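Local structure of lysyl oxidase (Pichia pastoris, 1W7C) at residues D34-T39 / A83-Y88; V87-G92 / E98-G103; T43-A48 / S52-W57; G132-I137 / I359-G364. The protein probably oxidises primary amines, lysine side chains among them, to aldehydes, using a bound copper ion and a topaquinone made from one of its own tyrosines. One frame throughout, in Å; residues are numbered along the deposited sequence. Where two conformers were deposited one is given.

How the contacts relate
Contacts 1, 2 and 3 belong to one small domain; contacts 1 and 2 share strand 82-89. Contact 1 lays helix 26-39 on that strand, contact 2 pairs it with strand 96-103, and contact 3 ties the loop behind the helix to its other neighbour, strand 53-61. Centres of contacts 1 and 2 are about 7 Å apart, contact 3 about 11 Å from each. Contact 4, about 14 Å from contact 3 between centres, joins the following chain to the enzyme domain; Tyr-54 OH and Asp-135 OD1, 2.5 Å apart, link the two. Contact 4 alone approaches the catalytic region, with the Tyr-361 side chain about 12 Å from that of the copper ligand His-490.

Contact 1. Residues D34-T39 / A83-Y88; sequences DLLHST and ARTVVY
Leu-36, in the last turns of helix 26-39, lies over Val-87 of strand 82-89 with their CA atoms 9.0 Å apart, a separation that side chains must bridge. Leu-36 does so with one methyl. Its CD1 stands anti to its own CA (chi2 172°), which carries the branch to the far end of the side chain and sets it over two strand residues of the same face. This methyl lies 4.2 Å from Val-87 CG2 and 4.3 Å from Thr-85 CB. A leucine is long enough to span the gap, and the short, beta-branched valine and threonine offer it a low apolar surface. The arrangement is that of a helix laid on one face of an antiparallel sheet, here in the N2 domain of a copper amine oxidase; Leu-36 reaches on to Val-55 of strand 53-61, while Leu-35 rests on Val-102 and Ile-113. In one conformer the Thr-85 hydroxyl is bonded to the carbonyl of Leu-100 on the adjoining strand, which would satisfy it beneath the methyl. Val-86 points to the reverse face, where its CG2 covers the rim of one face of the Arg-84 guanidinium, a group held by Glu-59 and Glu-99. At the end of the helix the hydroxyl of Thr-39 turns back onto the chain, OG1 giving a 2.7 Å hydrogen bond to Leu-35 O from 34° off the carbonyl plane.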
loop_
_atom_site.group_PDB
_atom_site.type_symbol
_atom_site.label_atom_id
_atom_site.label_comp_id
_atom_site.label_asym_id
_atom_site.label_seq_id
_atom_site.Cartn_x
_atom_site.Cartn_y
_atom_site.Cartn_z
ATOM N N ASP A 34 26.653 20.221 34.578
ATOM C CA ASP A 34 27.553 20.865 35.542
ATOM C C ASP A 34 26.986 22.226 35.961
ATOM O O ASP A 34 27.008 22.589 37.146
ATOM C CB ASP A 34 28.963 21.042 34.960
ATOM C CG ASP A 34 29.759 19.738 34.864
ATOM O OD1 ASP A 34 29.369 18.673 35.420
ATOM O OD2 ASP A 34 30.836 19.703 34.237
ATOM N N LEU A 35 26.469 22.980 34.993
ATOM C CA LEU A 35 25.928 24.318 35.279
ATOM C C LEU A 35 24.649 24.224 36.092
ATOM O O LEU A 35 24.430 25.029 36.997
ATOM C CB LEU A 35 25.698 25.103 33.992
ATOM C CG LEU A 35 25.258 26.563 34.148
ATOM C CD1 LEU A 35 26.251 27.353 34.977
ATOM C CD2 LEU A 35 25.051 27.199 32.777
ATOM N N LEU A 36 23.826 23.227 35.803
ATOM C CA LEU A 36 22.623 23.004 36.587
ATOM C C LEU A 36 23.017 22.677 38.035
ATOM O O LEU A 36 22.405 23.208 38.965
ATOM C CB LEU A 36 21.755 21.898 35.973
ATOM C CG LEU A 36 21.072 22.264 34.665
ATOM C CD1 LEU A 36 20.436 21.041 34.087
ATOM C CD2 LEU A 36 20.004 23.336 34.853
ATOM N N HIS A 37 24.043 21.847 38.207
ATOM C CA HIS A 37 24.481 21.451 39.550
ATOM C C HIS A 37 25.048 22.634 40.350
ATOM O O HIS A 37 24.965 22.642 41.588
ATOM C CB HIS A 37 25.517 20.320 39.491
ATOM C CG HIS A 37 24.935 18.946 39.561
ATOM N ND1 HIS A 37 24.683 18.309 40.759
ATOM C CD2 HIS A 37 24.535 18.090 38.586
ATOM C CE1 HIS A 37 24.185 17.110 40.519
ATOM N NE2 HIS A 37 24.095 16.948 39.209
ATOM N N SER A 38 25.649 23.606 39.664
ATOM C CA SER A 38 26.231 24.760 40.351
ATOM C C SER A 38 25.181 25.855 40.609
ATOM O O SER A 38 25.352 26.696 41.467
ATOM C CB SER A 38 27.456 25.295 39.597
ATOM O OG SER A 38 27.097 25.916 38.390
ATOM N N THR A 39 24.068 25.803 39.890
ATOM C CA THR A 39 23.031 26.828 39.976
ATOM C C THR A 39 21.927 26.473 40.984
ATOM O O THR A 39 21.391 27.347 41.666
ATOM C CB THR A 39 22.420 27.023 38.566
ATOM O OG1 THR A 39 23.452 27.456 37.656
ATOM C CG2 THR A 39 21.385 28.153 38.583
ATOM N N ALA A 83 20.482 24.286 24.717
ATOM C CA ALA A 83 19.852 23.096 25.263
ATOM C C ALA A 83 18.481 23.404 25.862
ATOM O O ALA A 83 18.294 24.406 26.517
ATOM C CB ALA A 83 20.752 22.491 26.336
ATOM N N ARG A 84 17.568 22.474 25.655
ATOM C CA ARG A 84 16.338 22.340 26.452
ATOM C C ARG A 84 16.670 21.355 27.566
ATOM O O ARG A 84 17.209 20.269 27.314
ATOM C CB ARG A 84 15.227 21.753 25.599
ATOM C CG ARG A 84 13.997 21.299 26.392
ATOM C CD ARG A 84 12.982 20.594 25.556
ATOM N NE ARG A 84 11.864 20.094 26.328
ATOM C CZ ARG A 84 11.483 18.832 26.400
ATOM N NH1 ARG A 84 12.175 17.863 25.781
ATOM N NH2 ARG A 84 10.397 18.528 27.146
ATOM N N THR A 85 16.361 21.742 28.794
ATOM C CA THR A 85 16.465 20.834 29.949
ATOM C C THR A 85 15.142 20.787 30.666
ATOM O O THR A 85 14.346 21.714 30.617
ATOM C CB THR A 85 17.591 21.316 30.897
ATOM O OG1 THR A 85 17.204 22.549 31.541
ATOM C CG2 THR A 85 18.885 21.653 30.107
ATOM N N VAL A 86 14.859 19.652 31.268
ATOM C CA VAL A 86 13.679 19.505 32.100
ATOM C C VAL A 86 14.203 19.037 33.460
ATOM O O VAL A 86 14.907 18.009 33.554
ATOM C CB VAL A 86 12.653 18.515 31.512
ATOM C CG1 VAL A 86 11.417 18.455 32.388
ATOM C CG2 VAL A 86 12.314 18.890 30.044
ATOM N N VAL A 87 13.818 19.792 34.502
ATOM C CA VAL A 87 14.303 19.602 35.856
ATOM C C VAL A 87 13.062 19.518 36.747
ATOM O O VAL A 87 12.150 20.346 36.657
ATOM C CB VAL A 87 15.206 20.770 36.295
ATOM C CG1 VAL A 87 15.692 20.602 37.738
ATOM C CG2 VAL A 87 16.380 20.944 35.323
ATOM N N TYR A 88 13.033 18.521 37.622
ATOM C CA TYR A 88 12.020 18.489 38.665
ATOM C C TYR A 88 12.484 19.309 39.849
ATOM O O TYR A 88 13.588 19.117 40.339
ATOM C CB TYR A 88 11.725 17.062 39.110
ATOM C CG TYR A 88 10.692 17.047 40.204
ATOM C CD1 TYR A 88 9.344 17.263 39.923
ATOM C CD2 TYR A 88 11.065 16.914 41.542
ATOM C CE1 TYR A 88 8.402 17.295 40.927
ATOM C CE2 TYR A 88 10.114 16.933 42.535
ATOM C CZ TYR A 88 8.794 17.141 42.229
ATOM O OH TYR A 88 7.840 17.137 43.216
#

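Contact 2. Residues V87-G92 / E98-G103; sequences VYFGEG and EELKVG
Val-87 and Glu-98 form a hydrogen-bonded antiparallel pair, Val-87 N giving to Glu-98 O at 3.0 Å and Glu-98 N to Val-87 O at 2.8 Å. The two short strand segments run antiparallel but strongly twisted, 129° between their directions, and the side chains fill the side of the pair on which Val-87 and Glu-98 lie. Val-87 divides its two methyls: CG2, beside the backbone N, meets Leu-100 CD1 at 4.1 Å, while CG1 covers the rim of one face of the Phe-89 ring. Phe-89 holds CG anti to its carbonyl carbon (chi1 -69°), which swings the ring back toward the other strand and presents its edge there. Along that edge CE1 lies 4.2 Å from Glu-98 CB, and CZ is 4.2 Å from Leu-100 CD1. With an alanine in place of Phe-89, a gap would probably open beside Glu-98 CB and Leu-100 CD1, and Val-87 CG1 would lose the ring beneath it. Glu-98 suits a buried strand because only its aliphatic root faces the phenylalanine; the chain runs out extended, its carboxylate 80° from the ring plane, to a salt bridge with Lys-126 and a hydrogen bond from Ser-125. The pair belongs to the hairpin of strands 82-89 and 96-103, bordered by strand 53-61 on one flank and by strands 112-115 and 126-128 on the other, with Leu-100 also packed on Ile-113.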
loop_
_atom_site.group_PDB
_atom_site.type_symbol
_atom_site.label_atom_id
_atom_site.label_comp_id
_atom_site.label_asym_id
_atom_site.label_seq_id
_atom_site.Cartn_x
_atom_site.Cartn_y
_atom_site.Cartn_z
ATOM N N VAL A 87 13.818 19.792 34.502
ATOM C CA VAL A 87 14.303 19.602 35.856
ATOM C C VAL A 87 13.062 19.518 36.747
ATOM O O VAL A 87 12.150 20.346 36.657
ATOM C CB VAL A 87 15.206 20.770 36.295
ATOM C CG1 VAL A 87 15.692 20.602 37.738
ATOM C CG2 VAL A 87 16.380 20.944 35.323
ATOM N N TYR A 88 13.033 18.521 37.622
ATOM C CA TYR A 88 12.020 18.489 38.665
ATOM C C TYR A 88 12.484 19.309 39.849
ATOM O O TYR A 88 13.588 19.117 40.339
ATOM C CB TYR A 88 11.725 17.062 39.110
ATOM C CG TYR A 88 10.692 17.047 40.204
ATOM C CD1 TYR A 88 9.344 17.263 39.923
ATOM C CD2 TYR A 88 11.065 16.914 41.542
ATOM C CE1 TYR A 88 8.402 17.295 40.927
ATOM C CE2 TYR A 88 10.114 16.933 42.535
ATOM C CZ TYR A 88 8.794 17.141 42.229
ATOM O OH TYR A 88 7.840 17.137 43.216
ATOM N N PHE A 89 11.638 20.240 40.262
ATOM C CA PHE A 89 11.859 21.012 41.482
ATOM C C PHE A 89 10.854 20.654 42.566
ATOM O O PHE A 89 9.663 21.002 42.459
ATOM C CB PHE A 89 11.773 22.507 41.202
ATOM C CG PHE A 89 12.906 23.026 40.360
ATOM C CD1 PHE A 89 12.743 23.197 39.000
ATOM C CD2 PHE A 89 14.144 23.295 40.917
ATOM C CE1 PHE A 89 13.770 23.651 38.217
ATOM C CE2 PHE A 89 15.181 23.773 40.135
ATOM C CZ PHE A 89 14.984 23.958 38.775
ATOM N N GLY A 90 11.360 20.023 43.635
ATOM C CA GLY A 90 10.556 19.657 44.777
ATOM C C GLY A 90 10.863 20.450 46.034
ATOM O O GLY A 90 10.178 20.280 47.016
ATOM N N GLU A 91 11.847 21.344 45.978
ATOM C CA GLU A 91 12.292 22.080 47.152
ATOM C C GLU A 91 11.265 23.077 47.676
ATOM O O GLU A 91 11.365 23.532 48.818
ATOM C CB GLU A 91 13.612 22.820 46.848
ATOM C CG GLU A 91 13.461 23.972 45.845
ATOM C CD GLU A 91 14.716 24.790 45.666
ATOM O OE1 GLU A 91 15.819 24.215 45.754
ATOM O OE2 GLU A 91 14.585 26.015 45.422
ATOM N N GLY A 92 10.308 23.447 46.839
ATOM C CA GLY A 92 9.260 24.371 47.234
ATOM C C GLY A 92 8.066 23.743 47.943
ATOM O O GLY A 92 8.005 22.540 48.199
ATOM N N GLU A 98 10.040 21.803 35.493
ATOM C CA GLU A 98 10.198 23.007 34.716
ATOM C C GLU A 98 11.152 22.786 33.562
ATOM O O GLU A 98 12.207 22.159 33.708
ATOM C CB GLU A 98 10.620 24.215 35.564
ATOM C CG GLU A 98 10.456 25.535 34.772
ATOM C CD GLU A 98 10.554 26.790 35.600
ATOM O OE1 GLU A 98 11.103 26.728 36.718
ATOM O OE2 GLU A 98 10.136 27.862 35.079
ATOM N N GLU A 99 10.755 23.312 32.404
ATOM C CA GLU A 99 11.606 23.330 31.236
ATOM C C GLU A 99 12.410 24.630 31.286
ATOM O O GLU A 99 11.840 25.725 31.516
ATOM C CB GLU A 99 10.733 23.252 29.969
ATOM C CG GLU A 99 9.789 22.061 29.978
ATOM C CD GLU A 99 9.063 21.822 28.669
ATOM O OE1 GLU A 99 9.749 21.439 27.687
ATOM O OE2 GLU A 99 7.846 22.036 28.657
ATOM N N LEU A 100 13.713 24.487 31.067
ATOM C CA LEU A 100 14.669 25.559 31.126
ATOM C C LEU A 100 15.563 25.521 29.889
ATOM O O LEU A 100 15.997 24.463 29.465
ATOM C CB LEU A 100 15.548 25.430 32.389
ATOM C CG LEU A 100 14.797 25.386 33.732
ATOM C CD1 LEU A 100 15.798 25.019 34.818
ATOM C CD2 LEU A 100 14.095 26.668 34.056
ATOM N N LYS A 101 15.818 26.702 29.325
ATOM C CA LYS A 101 16.766 26.884 28.231
ATOM C C LYS A 101 18.126 27.197 28.818
ATOM O O LYS A 101 18.245 28.097 29.666
ATOM C CB LYS A 101 16.311 28.024 27.322
ATOM C CG LYS A 101 17.269 28.361 26.165
ATOM C CD LYS A 101 16.659 29.465 25.302
ATOM C CE LYS A 101 17.688 30.411 24.720
ATOM N NZ LYS A 101 17.109 31.232 23.606
ATOM N N VAL A 102 19.132 26.443 28.392
ATOM C CA VAL A 102 20.522 26.683 28.808
ATOM C C VAL A 102 21.334 26.970 27.567
ATOM O O VAL A 102 21.456 26.133 26.687
ATOM C CB VAL A 102 21.145 25.509 29.576
ATOM C CG1 VAL A 102 22.549 25.879 30.034
ATOM C CG2 VAL A 102 20.265 25.099 30.768
ATOM N N GLY A 103 21.865 28.176 27.489
ATOM C CA GLY A 103 22.662 28.566 26.352
ATOM C C GLY A 103 22.997 30.044 26.336
ATOM O O GLY A 103 22.576 30.780 27.218
#

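Contact 3. Residues T43-A48 / S52-W57; sequences TEVTKA and SNYVLW
Thr-43, third residue of the Asn-X-Thr sequon at Asn-41, meets strand 53-61 through its backbone: its N-H gives a 2.8 Å hydrogen bond to Asn-53 O, nearly along the C=O axis. Its carbonyl is joined to the strand less directly, through a water that gives a 2.9 Å bond to Thr-43 O and accepts one from Val-55 N. The hydroxyl, held beside the backbone N (chi1 -61°), faces two more waters, which connect OG1 to Asn-53 N and to Ser-52 OG. A threonine suits this hydrated spot, its hydroxyl serving two waters, and it also touches an N-acetylglucosamine. Glu-44 faces away from the strand and makes a salt bridge, OE1 to Lys-47 NZ at 3.1 Å, across the 3-10 turn that follows. Val-45, in that turn, lowers CG2 to within 3.8 Å of Val-55 O and 4.2 Å of Tyr-54 CD1, crossing the tyrosine side chain at about a right angle. The loop thus returns from helix 26-39 and enters the first strand of the N2-domain sheet, a strand with a classic beta bulge, where Leu-56 and Trp-57 stand opposite the single residue Val-86. At the end of the segment Ala-48 fits its small CB obliquely against the Tyr-54 ring, 3.5 Å from CD2, while Ser-52 OG approaches Ala-48 CA at 3.4 Å and takes a hydrogen bond from Asp-49 N. Tyr-54 puts CG between its backbone N and carbonyl carbon (chi1 54°), which turns the ring toward the loop; beyond it, the hydroxyl is hydrogen-bonded to Asp-135.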
loop_
_atom_site.group_PDB
_atom_site.type_symbol
_atom_site.label_atom_id
_atom_site.label_comp_id
_atom_site.label_asym_id
_atom_site.label_seq_id
_atom_site.Cartn_x
_atom_site.Cartn_y
_atom_site.Cartn_z
ATOM N N THR A 43 19.921 16.800 43.317
ATOM C CA THR A 43 20.114 15.477 43.892
ATOM C C THR A 43 20.223 14.451 42.759
ATOM O O THR A 43 19.500 14.551 41.749
ATOM C CB THR A 43 18.908 15.163 44.793
ATOM O OG1 THR A 43 18.845 16.130 45.853
ATOM C CG2 THR A 43 19.045 13.794 45.472
ATOM N N GLU A 44 21.115 13.477 42.912
ATOM C CA GLU A 44 21.183 12.343 41.974
ATOM C C GLU A 44 19.858 11.610 41.990
ATOM O O GLU A 44 19.264 11.419 43.047
ATOM C CB GLU A 44 22.298 11.374 42.375
ATOM C CG GLU A 44 23.696 11.944 42.246
ATOM C CD GLU A 44 24.728 11.093 42.976
ATOM O OE1 GLU A 44 24.988 11.358 44.173
ATOM O OE2 GLU A 44 25.262 10.152 42.356
ATOM N N VAL A 45 19.417 11.171 40.817
ATOM C CA VAL A 45 18.122 10.548 40.661
ATOM C C VAL A 45 17.985 9.328 41.567
ATOM O O VAL A 45 16.906 9.069 42.113
ATOM C CB VAL A 45 17.894 10.193 39.187
ATOM C CG1 VAL A 45 16.631 9.355 39.030
ATOM C CG2 VAL A 45 17.815 11.515 38.323
ATOM N N THR A 46 19.081 8.592 41.751
ATOM C CA THR A 46 19.066 7.403 42.617
ATOM C C THR A 46 18.848 7.713 44.114
ATOM O O THR A 46 18.561 6.807 44.889
ATOM C CB THR A 46 20.347 6.545 42.425
ATOM O OG1 THR A 46 21.529 7.364 42.488
ATOM C CG2 THR A 46 20.379 5.910 41.026
ATOM N N LYS A 47 18.965 8.982 44.503
ATOM C CA LYS A 47 18.753 9.406 45.885
ATOM C C LYS A 47 17.554 10.344 46.053
ATOM O O LYS A 47 17.290 10.828 47.142
ATOM C CB LYS A 47 20.027 10.100 46.395
ATOM C CG LYS A 47 21.269 9.197 46.372
ATOM C CD LYS A 47 22.527 9.948 46.760
ATOM C CE LYS A 47 23.774 9.054 46.713
ATOM N NZ LYS A 47 25.024 9.851 46.866
ATOM N N ALA A 48 16.821 10.560 44.966
ATOM C CA ALA A 48 15.798 11.573 44.882
ATOM C C ALA A 48 14.421 11.058 45.300
ATOM O O ALA A 48 14.116 9.870 45.188
ATOM C CB ALA A 48 15.741 12.145 43.451
ATOM N N SER A 52 12.898 16.399 46.434
ATOM C CA SER A 52 14.196 16.752 45.874
ATOM C C SER A 52 14.053 17.581 44.613
ATOM O O SER A 52 12.962 17.702 44.054
ATOM C CB SER A 52 14.980 15.495 45.467
ATOM O OG SER A 52 15.006 14.488 46.440
ATOM N N ASN A 53 15.176 18.109 44.143
ATOM C CA ASN A 53 15.289 18.583 42.762
ATOM C C ASN A 53 16.189 17.634 42.025
ATOM O O ASN A 53 17.202 17.201 42.572
ATOM C CB ASN A 53 15.923 19.975 42.666
ATOM C CG ASN A 53 15.343 20.967 43.645
ATOM O OD1 ASN A 53 14.134 21.028 43.853
ATOM N ND2 ASN A 53 16.218 21.799 44.227
ATOM N N TYR A 54 15.855 17.327 40.781
ATOM C CA TYR A 54 16.709 16.462 39.977
ATOM C C TYR A 54 16.506 16.709 38.501
ATOM O O TYR A 54 15.471 17.182 38.079
ATOM C CB TYR A 54 16.486 14.992 40.292
ATOM C CG TYR A 54 15.054 14.513 40.198
ATOM C CD1 TYR A 54 14.539 14.019 39.020
ATOM C CD2 TYR A 54 14.231 14.533 41.309
ATOM C CE1 TYR A 54 13.230 13.556 38.943
ATOM C CE2 TYR A 54 12.900 14.094 41.254
ATOM C CZ TYR A 54 12.415 13.595 40.076
ATOM O OH TYR A 54 11.108 13.162 40.051
ATOM N N VAL A 55 17.522 16.386 37.715
ATOM C CA VAL A 55 17.462 16.620 36.282
ATOM C C VAL A 55 16.913 15.386 35.541
ATOM O O VAL A 55 17.398 14.256 35.729
ATOM C CB VAL A 55 18.875 16.987 35.736
ATOM C CG1 VAL A 55 18.862 17.225 34.219
ATOM C CG2 VAL A 55 19.404 18.226 36.442
ATOM N N LEU A 56 15.948 15.609 34.661
ATOM C CA LEU A 56 15.444 14.519 33.814
ATOM C C LEU A 56 16.137 14.442 32.462
ATOM O O LEU A 56 16.694 13.409 32.109
ATOM C CB LEU A 56 13.926 14.627 33.576
ATOM C CG LEU A 56 12.983 14.245 34.683
ATOM C CD1 LEU A 56 12.863 15.389 35.666
ATOM C CD2 LEU A 56 11.616 13.887 34.078
ATOM N N TRP A 57 16.041 15.547 31.717
ATOM C CA TRP A 57 16.390 15.584 30.298
ATOM C C TRP A 57 17.263 16.791 29.969
ATOM O O TRP A 57 17.116 17.859 30.579
ATOM C CB TRP A 57 15.116 15.636 29.454
ATOM C CG TRP A 57 14.297 14.402 29.568
ATOM C CD1 TRP A 57 14.751 13.109 29.655
ATOM C CD2 TRP A 57 12.875 14.334 29.666
ATOM N NE1 TRP A 57 13.689 12.248 29.775
ATOM C CE2 TRP A 57 12.528 12.974 29.771
ATOM C CE3 TRP A 57 11.845 15.294 29.653
ATOM C CZ2 TRP A 57 11.201 12.542 29.900
ATOM C CZ3 TRP A 57 10.524 14.864 29.776
ATOM C CH2 TRP A 57 10.215 13.500 29.894
HETATM O O HOH W 1 19.741 14.819 38.911
HETATM O O HOH W 2 17.791 18.547 45.529
HETATM O O HOH W 3 16.953 15.372 48.083
#

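Contact 4. Residues G132-I137 / I359-G364; sequences GHLDRI and ISYGVG
His-133 brings the edge of its imidazole up to the backbone of Ser-360, with CE1 3.0 Å from Ser-360 O. The oxygen lies near the ring plane, and CE1, a carbon flanked by two nitrogens, is polarised enough for this close approach to be consistent with a weak electrostatic attraction. Holding CG anti to the backbone N (chi1 -175°) extends the ring across the 7.6 Å that separates the CA atoms of His-133 and Ser-360. More loosely, Leu-134 CD2 comes within 4.5 Å of Tyr-361 OH. In the next shell, Arg-315 gives a hydrogen bond to the same Ser-360 O, and Trp-57 meets the imidazole edge-to-face. Were His-133 reduced to an alanine, Ser-360 O would probably keep Arg-315 but lose its imidazole neighbour, and a gap would open beside Trp-57. The backbone that carries the ring passes into an inverse gamma turn centred on Leu-134, followed by Asp-135 at the N-cap of helix 136-150, where its OD2 accepts from Lys-138 N. Across the contact, Ser-360 OG is tied back to Ser-357 O, and Gly-362 leaves the helix with phi 107°, at which a side chain would be jammed against the preceding carbonyl. The contact therefore joins the chain leading into helix 136-150 to a short helix of the copper amine oxidase enzyme domain. That helix begins with Asp-358, the predicted proton acceptor of the active site, whose side chain lies about 4 Å from that of Tyr-361.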
loop_
_atom_site.group_PDB
_atom_site.type_symbol
_atom_site.label_atom_id
_atom_site.label_comp_id
_atom_site.label_asym_id
_atom_site.label_seq_id
_atom_site.Cartn_x
_atom_site.Cartn_y
_atom_site.Cartn_z
ATOM N N GLY A 132 2.198 15.509 36.388
ATOM C CA GLY A 132 3.594 15.398 36.074
ATOM C C GLY A 132 3.933 14.198 35.182
ATOM O O GLY A 132 3.096 13.339 34.875
ATOM N N HIS A 133 5.176 14.156 34.743
ATOM C CA HIS A 133 5.696 13.020 33.997
ATOM C C HIS A 133 5.741 11.796 34.900
ATOM O O HIS A 133 6.129 11.876 36.089
ATOM C CB HIS A 133 7.094 13.338 33.490
ATOM C CG HIS A 133 7.674 12.277 32.619
ATOM N ND1 HIS A 133 7.088 11.880 31.445
ATOM C CD2 HIS A 133 8.756 11.487 32.785
ATOM C CE1 HIS A 133 7.810 10.913 30.904
ATOM N NE2 HIS A 133 8.801 10.628 31.720
ATOM N N LEU A 134 5.374 10.656 34.343
ATOM C CA LEU A 134 5.527 9.381 35.024
ATOM C C LEU A 134 6.990 8.975 34.950
ATOM O O LEU A 134 7.405 8.195 34.090
ATOM C CB LEU A 134 4.624 8.325 34.382
ATOM C CG LEU A 134 4.634 6.939 35.034
ATOM C CD1 LEU A 134 4.247 6.995 36.518
ATOM C CD2 LEU A 134 3.704 5.984 34.272
ATOM N N ASP A 135 7.762 9.572 35.845
ATOM C CA ASP A 135 9.190 9.447 35.827
ATOM C C ASP A 135 9.624 8.314 36.751
ATOM O O ASP A 135 8.793 7.639 37.358
ATOM C CB ASP A 135 9.915 10.778 36.118
ATOM C CG ASP A 135 9.808 11.238 37.529
ATOM O OD1 ASP A 135 10.495 12.264 37.805
ATOM O OD2 ASP A 135 9.033 10.726 38.383
ATOM N N ARG A 136 10.923 8.103 36.861
ATOM C CA ARG A 136 11.450 6.971 37.633
ATOM C C ARG A 136 10.998 7.070 39.089
ATOM O O ARG A 136 10.699 6.062 39.722
ATOM C CB ARG A 136 12.964 6.910 37.569
ATOM C CG ARG A 136 13.459 6.432 36.245
ATOM C CD ARG A 136 14.937 6.206 36.172
ATOM N NE ARG A 136 15.275 5.716 34.842
ATOM C CZ ARG A 136 16.496 5.647 34.352
ATOM N NH1 ARG A 136 17.544 5.994 35.087
ATOM N NH2 ARG A 136 16.671 5.187 33.118
ATOM N N ILE A 137 10.957 8.287 39.602
ATOM C CA ILE A 137 10.601 8.539 41.010
ATOM C C ILE A 137 9.118 8.236 41.270
ATOM O O ILE A 137 8.775 7.522 42.222
ATOM C CB ILE A 137 10.990 9.994 41.397
ATOM C CG1 ILE A 137 12.503 10.246 41.208
ATOM C CG2 ILE A 137 10.558 10.294 42.833
ATOM C CD1 ILE A 137 13.380 9.186 41.772
ATOM N N ILE A 359 5.473 8.963 23.032
ATOM C CA ILE A 359 6.607 9.873 23.245
ATOM C C ILE A 359 6.823 10.200 24.732
ATOM O O ILE A 359 7.912 10.583 25.098
ATOM C CB ILE A 359 6.517 11.184 22.396
ATOM C CG1 ILE A 359 5.448 12.164 22.895
ATOM C CG2 ILE A 359 6.418 10.844 20.919
ATOM C CD1 ILE A 359 5.517 13.500 22.181
ATOM N N SER A 360 5.781 10.060 25.567
ATOM C CA SER A 360 6.008 10.182 27.003
ATOM C C SER A 360 6.969 9.101 27.503
ATOM O O SER A 360 7.832 9.390 28.317
ATOM C CB SER A 360 4.714 10.174 27.802
ATOM O OG SER A 360 4.102 8.905 27.914
ATOM N N TYR A 361 6.829 7.881 27.021
ATOM C CA TYR A 361 7.732 6.784 27.364
ATOM C C TYR A 361 9.079 6.953 26.667
ATOM O O TYR A 361 10.100 6.560 27.197
ATOM C CB TYR A 361 7.111 5.434 26.995
ATOM C CG TYR A 361 5.906 5.128 27.829
ATOM C CD1 TYR A 361 4.629 5.415 27.393
ATOM C CD2 TYR A 361 6.058 4.606 29.097
ATOM C CE1 TYR A 361 3.528 5.168 28.198
ATOM C CE2 TYR A 361 4.973 4.345 29.908
ATOM C CZ TYR A 361 3.704 4.629 29.462
ATOM O OH TYR A 361 2.590 4.420 30.227
ATOM N N GLY A 362 9.052 7.490 25.458
ATOM C CA GLY A 362 10.212 7.687 24.615
ATOM C C GLY A 362 10.195 6.687 23.470
ATOM O O GLY A 362 10.121 5.484 23.695
ATOM N N VAL A 363 10.297 7.191 22.242
ATOM C CA VAL A 363 10.432 6.358 21.051
ATOM C C VAL A 363 11.918 6.185 20.684
ATOM O O VAL A 363 12.303 5.184 20.066
ATOM C CB VAL A 363 9.640 7.018 19.867
ATOM C CG1 VAL A 363 9.789 6.260 18.575
ATOM C CG2 VAL A 363 8.152 7.170 20.215
ATOM N N GLY A 364 12.767 7.143 21.092
ATOM C CA GLY A 364 14.177 7.197 20.728
ATOM C C GLY A 364 15.154 6.671 21.769
ATOM O O GLY A 364 16.367 6.881 21.642
#